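Local coordinates for protein glycoside hydrolase family 81 (Clostridium thermocellum, PDB 6FOP) that probably hydrolyses beta-1,3-glucans such as laminarin as a family 81 glycoside hydrolase of the cellulosome, here as a single-site engineered variant, at residues N142-V153 / I185-L194; T683-K694 / M704-T715. All coordinates share one frame; numbering follows the deposited sequence. Where two conformers were deposited one is given.

Contact 1: residues N142-V153 / I185-L194; sequences NPRIDFSGTPTV and IGTGTITCIL. With MG (magnesium ion), chain B.
N142 reaches the other strand with every atom of its side chain. CB sits 3.1 Å from C192 O and also meets the methyl CG2 of T191. CG lies 3.2 Å from C192 O. OD1 accepts from L194 N at 3.1 Å, and that donor stands above the carbonyl plane, 58° out of it. A water donates to the same OD1 and to L194 O. ND2 ends beside I193 CD1. Beyond N142, strands 143-147 and 189-193 pair antiparallel, as neighbours in a larger antiparallel sheet. I145 and I190 exchange two backbone hydrogen bonds. On one face of the pair, R144 CG presses on T189 CG2 at 3.4 Å. The guanidinium goes elsewhere, with NE bonded to H93 O and a cation-pi contact to Y97. On the other face, I190 CD1 lies 3.9 Å from F147 CE1 and also meets P151 CG, which sits over the centre of the F147 ring. At the far end is a magnesium ion. With CG anti to the backbone N (chi1 -180°), the D146 carboxylate extends so that OD1 binds it at 2.3 Å. F147 O and two waters bind it too. One of these waters is hydrogen-bonded to T189 OG1 at 2.6 Å.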
loop_
_atom_site.group_PDB
_atom_site.type_symbol
_atom_site.label_atom_id
_atom_site.label_comp_id
_atom_site.label_asym_id
_atom_site.label_seq_id
_atom_site.Cartn_x
_atom_site.Cartn_y
_atom_site.Cartn_z
ATOM N N ASN A 142 7.225 30.931 -22.798
ATOM C CA ASN A 142 7.258 29.733 -23.607
ATOM C C ASN A 142 7.955 28.562 -22.905
ATOM O O ASN A 142 8.866 28.771 -22.103
ATOM C CB ASN A 142 8.020 30.028 -24.889
ATOM C CG ASN A 142 7.230 30.901 -25.826
ATOM O OD1 ASN A 142 6.022 30.732 -25.990
ATOM N ND2 ASN A 142 7.920 31.819 -26.480
ATOM N N PRO A 143 7.587 27.331 -23.279
ATOM C CA PRO A 143 8.362 26.169 -22.814
ATOM C C PRO A 143 9.776 26.238 -23.311
ATOM O O PRO A 143 9.992 26.422 -24.510
ATOM C CB PRO A 143 7.631 24.980 -23.448
ATOM C CG PRO A 143 6.257 25.497 -23.719
ATOM C CD PRO A 143 6.475 26.915 -24.138
ATOM N N ARG A 144 10.726 26.127 -22.386
ATOM C CA ARG A 144 12.137 26.118 -22.702
ATOM C C ARG A 144 12.629 24.765 -22.250
ATOM O O ARG A 144 12.719 24.522 -21.046
ATOM C CB ARG A 144 12.846 27.263 -21.958
ATOM C CG ARG A 144 14.349 27.365 -22.237
ATOM C CD ARG A 144 14.941 28.573 -21.511
ATOM N NE ARG A 144 14.842 28.465 -20.052
ATOM C CZ ARG A 144 15.701 27.823 -19.262
ATOM N NH1 ARG A 144 16.787 27.214 -19.762
ATOM N NH2 ARG A 144 15.521 27.795 -17.939
ATOM N N ILE A 145 12.852 23.870 -23.212
ATOM C CA ILE A 145 13.192 22.472 -22.939
ATOM C C ILE A 145 14.704 22.320 -22.941
ATOM O O ILE A 145 15.359 22.298 -24.006
ATOM C CB ILE A 145 12.518 21.504 -23.937
ATOM C CG1 ILE A 145 11.030 21.877 -24.136
ATOM C CG2 ILE A 145 12.698 20.056 -23.475
ATOM C CD1 ILE A 145 10.169 21.899 -22.893
ATOM N N ASP A 146 15.261 22.249 -21.733
ATOM C CA ASP A 146 16.698 22.207 -21.504
ATOM C C ASP A 146 17.142 20.759 -21.376
ATOM O O ASP A 146 16.966 20.120 -20.323
ATOM C CB ASP A 146 17.012 23.010 -20.238
ATOM C CG ASP A 146 18.479 23.055 -19.893
ATOM O OD1 ASP A 146 19.309 22.519 -20.638
ATOM O OD2 ASP A 146 18.791 23.632 -18.821
ATOM N N PHE A 147 17.662 20.213 -22.466
ATOM C CA PHE A 147 18.079 18.800 -22.519
ATOM C C PHE A 147 19.395 18.566 -21.790
ATOM O O PHE A 147 20.229 19.484 -21.659
ATOM C CB PHE A 147 18.206 18.324 -23.977
ATOM C CG PHE A 147 16.888 18.135 -24.665
ATOM C CD1 PHE A 147 16.253 19.204 -25.271
ATOM C CD2 PHE A 147 16.261 16.883 -24.658
ATOM C CE1 PHE A 147 15.009 19.032 -25.887
ATOM C CE2 PHE A 147 15.031 16.700 -25.267
ATOM C CZ PHE A 147 14.394 17.781 -25.862
ATOM N N SER A 148 19.564 17.344 -21.291
ATOM C CA SER A 148 20.846 16.888 -20.761
ATOM C C SER A 148 21.738 16.470 -21.932
ATOM O O SER A 148 21.855 15.280 -22.261
ATOM C CB SER A 148 20.640 15.747 -19.777
ATOM O OG SER A 148 21.882 15.275 -19.333
ATOM N N GLY A 149 22.381 17.452 -22.538
ATOM C CA GLY A 149 23.074 17.276 -23.824
ATOM C C GLY A 149 22.192 17.743 -24.979
ATOM O O GLY A 149 21.285 18.538 -24.802
ATOM N N THR A 150 22.475 17.263 -26.175
ATOM C CA THR A 150 21.810 17.727 -27.399
ATOM C C THR A 150 20.986 16.538 -27.834
ATOM O O THR A 150 21.538 15.484 -27.993
ATOM C CB THR A 150 22.864 18.058 -28.502
ATOM O OG1 THR A 150 23.698 19.105 -28.018
ATOM C CG2 THR A 150 22.204 18.518 -29.766
ATOM N N PRO A 151 19.671 16.695 -28.019
ATOM C CA PRO A 151 18.933 15.535 -28.495
ATOM C C PRO A 151 19.091 15.263 -29.982
ATOM O O PRO A 151 19.377 16.180 -30.736
ATOM C CB PRO A 151 17.481 15.917 -28.195
ATOM C CG PRO A 151 17.458 17.401 -28.301
ATOM C CD PRO A 151 18.811 17.879 -27.841
ATOM N N THR A 152 18.924 14.011 -30.378
ATOM C CA THR A 152 18.698 13.627 -31.765
ATOM C C THR A 152 17.260 13.956 -32.083
ATOM O O THR A 152 16.376 13.620 -31.310
ATOM C CB THR A 152 18.903 12.117 -31.937
ATOM O OG1 THR A 152 20.244 11.827 -31.569
ATOM C CG2 THR A 152 18.665 11.662 -33.402
ATOM N N VAL A 153 17.031 14.597 -33.217
ATOM C CA VAL A 153 15.684 14.911 -33.641
ATOM C C VAL A 153 15.407 13.914 -34.781
ATOM O O VAL A 153 15.971 14.008 -35.864
ATOM C CB VAL A 153 15.567 16.367 -34.082
ATOM C CG1 VAL A 153 14.137 16.652 -34.514
ATOM C CG2 VAL A 153 15.961 17.284 -32.918
ATOM N N ILE A 185 16.577 24.067 -32.285
ATOM C CA ILE A 185 16.825 22.716 -32.764
ATOM C C ILE A 185 18.272 22.628 -33.221
ATOM O O ILE A 185 18.764 23.494 -33.961
ATOM C CB ILE A 185 15.902 22.305 -33.922
ATOM C CG1 ILE A 185 14.443 22.250 -33.461
ATOM C CG2 ILE A 185 16.340 20.959 -34.510
ATOM C CD1 ILE A 185 13.457 21.914 -34.565
ATOM N N GLY A 186 18.955 21.578 -32.767
ATOM C CA GLY A 186 20.383 21.432 -32.991
ATOM C C GLY A 186 21.226 21.884 -31.817
ATOM O O GLY A 186 22.430 21.676 -31.831
ATOM N N THR A 187 20.588 22.498 -30.808
ATOM C CA THR A 187 21.270 22.894 -29.576
ATOM C C THR A 187 20.709 22.072 -28.401
ATOM O O THR A 187 19.824 21.198 -28.556
ATOM C CB THR A 187 21.121 24.409 -29.259
ATOM O OG1 THR A 187 19.825 24.685 -28.673
ATOM C CG2 THR A 187 21.361 25.278 -30.510
ATOM N N GLY A 188 21.259 22.356 -27.225
ATOM C CA GLY A 188 20.860 21.721 -26.001
ATOM C C GLY A 188 19.617 22.279 -25.383
ATOM O O GLY A 188 19.152 21.701 -24.400
ATOM N N THR A 189 19.076 23.384 -25.905
ATOM C CA THR A 189 17.804 23.920 -25.415
ATOM C C THR A 189 16.882 24.231 -26.584
ATOM O O THR A 189 17.246 25.016 -27.474
ATOM C CB THR A 189 18.001 25.186 -24.542
ATOM O OG1 THR A 189 18.708 24.839 -23.349
ATOM C CG2 THR A 189 16.675 25.811 -24.141
ATOM N N ILE A 190 15.701 23.625 -26.589
ATOM C CA ILE A 190 14.716 23.900 -27.620
ATOM C C ILE A 190 13.584 24.657 -26.969
ATOM O O ILE A 190 13.006 24.172 -25.979
ATOM C CB ILE A 190 14.181 22.598 -28.275
ATOM C CG1 ILE A 190 15.350 21.793 -28.869
ATOM C CG2 ILE A 190 13.128 22.903 -29.326
ATOM C CD1 ILE A 190 14.976 20.483 -29.538
ATOM N N THR A 191 13.251 25.810 -27.539
ATOM C CA THR A 191 12.134 26.628 -27.048
ATOM C C THR A 191 10.952 26.477 -27.973
ATOM O O THR A 191 11.094 26.569 -29.194
ATOM C CB THR A 191 12.555 28.103 -26.893
ATOM O OG1 THR A 191 13.671 28.161 -25.982
ATOM C CG2 THR A 191 11.425 28.963 -26.349
ATOM N N CYS A 192 9.791 26.200 -27.381
ATOM C CA CYS A 192 8.566 26.094 -28.135
ATOM C C CYS A 192 7.926 27.472 -28.194
ATOM O O CYS A 192 7.526 28.005 -27.150
ATOM C CB CYS A 192 7.621 25.105 -27.467
ATOM S SG CYS A 192 6.079 24.909 -28.363
ATOM N N ILE A 193 7.852 28.049 -29.397
ATOM C CA ILE A 193 7.243 29.364 -29.561
ATOM C C ILE A 193 5.752 29.139 -29.692
ATOM O O ILE A 193 5.252 28.752 -30.750
ATOM C CB ILE A 193 7.813 30.118 -30.768
ATOM C CG1 ILE A 193 9.345 30.138 -30.729
ATOM C CG2 ILE A 193 7.228 31.517 -30.825
ATOM C CD1 ILE A 193 9.949 30.763 -29.496
ATOM N N LEU A 194 5.048 29.373 -28.605
ATOM C CA LEU A 194 3.616 29.137 -28.569
ATOM C C LEU A 194 2.861 30.163 -29.401
ATOM O O LEU A 194 3.227 31.328 -29.420
ATOM C CB LEU A 194 3.096 29.219 -27.132
ATOM C CG LEU A 194 3.621 28.180 -26.141
ATOM C CD1 LEU A 194 3.248 28.632 -24.726
ATOM C CD2 LEU A 194 3.052 26.810 -26.479
HETATM MG MG MG B . 20.761 21.708 -22.197
HETATM O O HOH W 1 5.076 32.677 -27.968
HETATM O O HOH W 2 22.619 20.734 -23.131
HETATM O O HOH W 3 21.141 23.879 -22.960
#

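Contact 2: residues T683-K694 / M704-T715; sequences TYVVYNASSSAK and MTVGPHSMAVST
N688 ND2 donates to V706 O at 3.0 Å, with that oxygen near the amide plane. V706 O also accepts from K694 N. The other proton of ND2 goes to S692 O, 2.8 Å away. OD1 takes S690 N, closing an Asx turn, and S690 OG on a lone pair, so both ends of the amide are held. This amide sits where two antiparallel ladders meet: strand 683-688 with 710-715, and K694 with V706. Opposite N688 the other strand carries a G1 beta bulge, with H709 and S710 in place of a single residue. S690 O lies over one face of the H709 ring, 3.4 Å above its plane and near its centre. Its NE2 and S691 OG share a hydrogen bond of 2.9 Å. One water joins ND1 to Y687 OH, and a second joins that hydroxyl to H709 O. Further along, apolar groups pack on both faces. V686 CG1 meets V706 CG2 at 3.9 Å, while M704 SD touches Y684 CB at 3.6 Å. The Y684 hydroxyl bonds to D700. V685 CG1 meets M711 SD on the opposite face, where Y687 rests on helix 416-433. At the strand end, T683 CG2 lies unusually close to V713 CG1, at 3.4 Å.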
loop_
_atom_site.group_PDB
_atom_site.type_symbol
_atom_site.label_atom_id
_atom_site.label_comp_id
_atom_site.label_asym_id
_atom_site.label_seq_id
_atom_site.Cartn_x
_atom_site.Cartn_y
_atom_site.Cartn_z
ATOM N N THR A 683 -10.677 -29.359 4.483
ATOM C CA THR A 683 -11.385 -28.897 5.666
ATOM C C THR A 683 -11.809 -27.448 5.417
ATOM O O THR A 683 -11.012 -26.604 4.954
ATOM C CB THR A 683 -10.549 -29.028 6.956
ATOM O OG1 THR A 683 -10.237 -30.406 7.166
ATOM C CG2 THR A 683 -11.312 -28.505 8.146
ATOM N N TYR A 684 -13.066 -27.176 5.711
ATOM C CA TYR A 684 -13.701 -25.903 5.441
ATOM C C TYR A 684 -13.980 -25.223 6.770
ATOM O O TYR A 684 -14.560 -25.851 7.675
ATOM C CB TYR A 684 -15.006 -26.164 4.702
ATOM C CG TYR A 684 -14.875 -26.983 3.442
ATOM C CD1 TYR A 684 -14.806 -28.360 3.483
ATOM C CD2 TYR A 684 -14.840 -26.370 2.192
ATOM C CE1 TYR A 684 -14.686 -29.121 2.346
ATOM C CE2 TYR A 684 -14.722 -27.128 1.035
ATOM C CZ TYR A 684 -14.637 -28.501 1.115
ATOM O OH TYR A 684 -14.540 -29.270 -0.011
ATOM N N VAL A 685 -13.579 -23.971 6.914
ATOM C CA VAL A 685 -13.757 -23.220 8.145
ATOM C C VAL A 685 -14.499 -21.940 7.812
ATOM O O VAL A 685 -14.111 -21.222 6.880
ATOM C CB VAL A 685 -12.429 -22.872 8.822
ATOM C CG1 VAL A 685 -12.671 -22.176 10.157
ATOM C CG2 VAL A 685 -11.570 -24.140 8.967
ATOM N N VAL A 686 -15.563 -21.662 8.528
ATOM C CA VAL A 686 -16.348 -20.437 8.352
ATOM C C VAL A 686 -16.530 -19.750 9.702
ATOM O O VAL A 686 -16.786 -20.417 10.711
ATOM C CB VAL A 686 -17.740 -20.764 7.796
ATOM C CG1 VAL A 686 -18.635 -19.535 7.740
ATOM C CG2 VAL A 686 -17.621 -21.403 6.431
ATOM N N TYR A 687 -16.493 -18.419 9.721
ATOM C CA TYR A 687 -16.946 -17.667 10.867
ATOM C C TYR A 687 -18.160 -16.854 10.455
ATOM O O TYR A 687 -18.120 -16.114 9.459
ATOM C CB TYR A 687 -15.872 -16.749 11.475
ATOM C CG TYR A 687 -16.382 -16.186 12.784
ATOM C CD1 TYR A 687 -16.412 -16.977 13.926
ATOM C CD2 TYR A 687 -16.951 -14.933 12.875
ATOM C CE1 TYR A 687 -16.955 -16.518 15.102
ATOM C CE2 TYR A 687 -17.498 -14.469 14.070
ATOM C CZ TYR A 687 -17.490 -15.271 15.185
ATOM O OH TYR A 687 -18.036 -14.837 16.374
ATOM N N ASN A 688 -19.247 -16.983 11.201
ATOM C CA ASN A 688 -20.446 -16.170 11.010
ATOM C C ASN A 688 -20.493 -15.106 12.079
ATOM O O ASN A 688 -20.812 -15.404 13.231
ATOM C CB ASN A 688 -21.686 -17.071 11.068
ATOM C CG ASN A 688 -22.988 -16.324 10.879
ATOM O OD1 ASN A 688 -23.028 -15.094 10.689
ATOM N ND2 ASN A 688 -24.082 -17.079 10.925
ATOM N N ALA A 689 -20.214 -13.867 11.692
ATOM C CA ALA A 689 -20.225 -12.737 12.607
ATOM C C ALA A 689 -21.606 -12.074 12.713
ATOM O O ALA A 689 -21.749 -11.085 13.417
ATOM C CB ALA A 689 -19.196 -11.711 12.178
ATOM N N SER A 690 -22.596 -12.589 12.004
ATOM C CA SER A 690 -23.943 -11.990 12.013
ATOM C C SER A 690 -24.808 -12.628 13.083
ATOM O O SER A 690 -24.447 -13.661 13.657
ATOM C CB SER A 690 -24.602 -12.137 10.644
ATOM O OG SER A 690 -25.179 -13.412 10.468
ATOM N N SER A 691 -25.980 -12.038 13.302
ATOM C CA SER A 691 -26.934 -12.537 14.280
ATOM C C SER A 691 -27.942 -13.534 13.717
ATOM O O SER A 691 -28.841 -13.959 14.447
ATOM C CB SER A 691 -27.665 -11.365 14.930
ATOM O OG SER A 691 -26.748 -10.638 15.724
ATOM N N SER A 692 -27.800 -13.909 12.448
ATOM C CA SER A 692 -28.652 -14.932 11.811
ATOM C C SER A 692 -27.788 -16.092 11.341
ATOM O O SER A 692 -26.633 -15.890 10.930
ATOM C CB SER A 692 -29.358 -14.352 10.580
ATOM O OG SER A 692 -30.096 -13.191 10.895
ATOM N N ALA A 693 -28.353 -17.296 11.341
ATOM C CA ALA A 693 -27.698 -18.437 10.698
ATOM C C ALA A 693 -27.426 -18.151 9.217
ATOM O O ALA A 693 -28.198 -17.448 8.565
ATOM C CB ALA A 693 -28.542 -19.678 10.827
ATOM N N LYS A 694 -26.303 -18.678 8.725
ATOM C CA LYS A 694 -25.864 -18.509 7.335
ATOM C C LYS A 694 -25.770 -19.858 6.677
ATOM O O LYS A 694 -25.329 -20.835 7.299
ATOM C CB LYS A 694 -24.479 -17.862 7.247
ATOM C CG LYS A 694 -24.413 -16.361 7.367
ATOM C CD LYS A 694 -22.957 -15.916 7.223
ATOM C CE LYS A 694 -22.799 -14.422 7.458
ATOM N NZ LYS A 694 -23.560 -13.659 6.411
ATOM N N MET A 704 -22.274 -25.561 4.096
ATOM C CA MET A 704 -22.316 -25.551 5.564
ATOM C C MET A 704 -23.348 -24.562 6.055
ATOM O O MET A 704 -23.477 -23.462 5.514
ATOM C CB MET A 704 -20.954 -25.145 6.125
ATOM C CG MET A 704 -19.842 -26.140 5.840
ATOM S SD MET A 704 -18.179 -25.532 6.211
ATOM C CE MET A 704 -18.318 -25.226 7.973
ATOM N N THR A 705 -24.104 -24.955 7.076
ATOM C CA THR A 705 -24.966 -24.039 7.769
ATOM C C THR A 705 -24.290 -23.704 9.093
ATOM O O THR A 705 -23.904 -24.600 9.833
ATOM C CB THR A 705 -26.373 -24.621 7.983
ATOM O OG1 THR A 705 -26.949 -24.904 6.707
ATOM C CG2 THR A 705 -27.253 -23.621 8.728
ATOM N N VAL A 706 -24.154 -22.421 9.371
ATOM C CA VAL A 706 -23.348 -21.913 10.477
ATOM C C VAL A 706 -24.212 -21.003 11.322
ATOM O O VAL A 706 -24.787 -20.031 10.826
ATOM C CB VAL A 706 -22.114 -21.140 9.975
ATOM C CG1 VAL A 706 -21.224 -20.743 11.156
ATOM C CG2 VAL A 706 -21.381 -21.997 8.952
ATOM N N GLY A 707 -24.292 -21.310 12.611
ATOM C CA GLY A 707 -25.097 -20.516 13.503
ATOM C C GLY A 707 -24.544 -19.109 13.737
ATOM O O GLY A 707 -23.390 -18.829 13.439
ATOM N N PRO A 708 -25.389 -18.208 14.239
ATOM C CA PRO A 708 -24.950 -16.849 14.529
ATOM C C PRO A 708 -23.768 -16.767 15.494
ATOM O O PRO A 708 -23.665 -17.583 16.410
ATOM C CB PRO A 708 -26.196 -16.198 15.152
ATOM C CG PRO A 708 -26.987 -17.324 15.683
ATOM C CD PRO A 708 -26.746 -18.473 14.767
ATOM N N HIS A 709 -22.864 -15.822 15.238
ATOM C CA HIS A 709 -21.728 -15.555 16.128
ATOM C C HIS A 709 -20.983 -16.833 16.482
ATOM O O HIS A 709 -20.732 -17.107 17.646
ATOM C CB HIS A 709 -22.171 -14.793 17.373
ATOM C CG HIS A 709 -22.894 -13.531 17.054
ATOM N ND1 HIS A 709 -22.283 -12.466 16.431
ATOM C CD2 HIS A 709 -24.192 -13.180 17.210
ATOM C CE1 HIS A 709 -23.161 -11.498 16.255
ATOM N NE2 HIS A 709 -24.330 -11.906 16.709
ATOM N N SER A 710 -20.600 -17.589 15.460
ATOM C CA SER A 710 -19.850 -18.796 15.694
ATOM C C SER A 710 -18.961 -19.204 14.560
ATOM O O SER A 710 -19.166 -18.816 13.387
ATOM C CB SER A 710 -20.796 -19.938 15.982
ATOM O OG SER A 710 -21.413 -20.374 14.793
ATOM N N MET A 711 -17.975 -20.004 14.942
ATOM C CA MET A 711 -17.090 -20.688 14.003
ATOM C C MET A 711 -17.587 -22.104 13.777
ATOM O O MET A 711 -18.028 -22.786 14.711
ATOM C CB MET A 711 -15.633 -20.740 14.504
ATOM C CG MET A 711 -14.619 -21.243 13.477
ATOM S SD MET A 711 -12.876 -20.846 13.808
ATOM C CE MET A 711 -12.850 -19.151 13.265
ATOM N N ALA A 712 -17.525 -22.552 12.535
ATOM C CA ALA A 712 -17.849 -23.932 12.173
ATOM C C ALA A 712 -16.744 -24.510 11.325
ATOM O O ALA A 712 -16.136 -23.798 10.515
ATOM C CB ALA A 712 -19.161 -24.009 11.445
ATOM N N VAL A 713 -16.481 -25.805 11.508
ATOM C CA VAL A 713 -15.475 -26.547 10.781
ATOM C C VAL A 713 -16.096 -27.837 10.281
ATOM O O VAL A 713 -16.771 -28.559 11.049
ATOM C CB VAL A 713 -14.285 -26.922 11.682
ATOM C CG1 VAL A 713 -13.197 -27.636 10.894
ATOM C CG2 VAL A 713 -13.708 -25.675 12.389
ATOM N N SER A 714 -15.848 -28.162 9.023
ATOM C CA SER A 714 -16.313 -29.434 8.445
ATOM C C SER A 714 -15.231 -29.992 7.550
ATOM O O SER A 714 -14.662 -29.261 6.743
ATOM C CB SER A 714 -17.627 -29.267 7.696
ATOM O OG SER A 714 -18.078 -30.514 7.153
ATOM N N THR A 715 -14.909 -31.273 7.723
ATOM C CA THR A 715 -13.906 -31.956 6.905
ATOM C C THR A 715 -14.565 -32.923 5.935
ATOM O O THR A 715 -15.432 -33.707 6.330
ATOM C CB THR A 715 -12.925 -32.722 7.800
ATOM O OG1 THR A 715 -12.233 -31.780 8.625
ATOM C CG2 THR A 715 -11.896 -33.490 6.993
HETATM O O HOH W 4 -19.413 -12.480 16.296
HETATM O O HOH W 5 -17.905 -16.260 18.603
#

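From the N terminus the chain first forms contact 1. Its strands close a loop of 31 residues, which includes strands 162-167, 170-175 and 181-183. Strand 189-193 pairs with 143-147 and 181-183 in the seven-strand sheet, while the end of segment 142-153 enters strand 152-155 of the eight-strand sheet. The chain then runs through more strands, up to 295-301, and a helix-rich region from 317 onward before contact 2 opens. Contact 2 closes a shorter loop of nine residues. It joins the last strand, 710-715, to the four-strand sheet and ties in the small hairpin 694-697/703-706. The two neither nest nor cross. The centres of contacts 1 and 2 are about 67 Å apart, on opposite sides of the chain's centre.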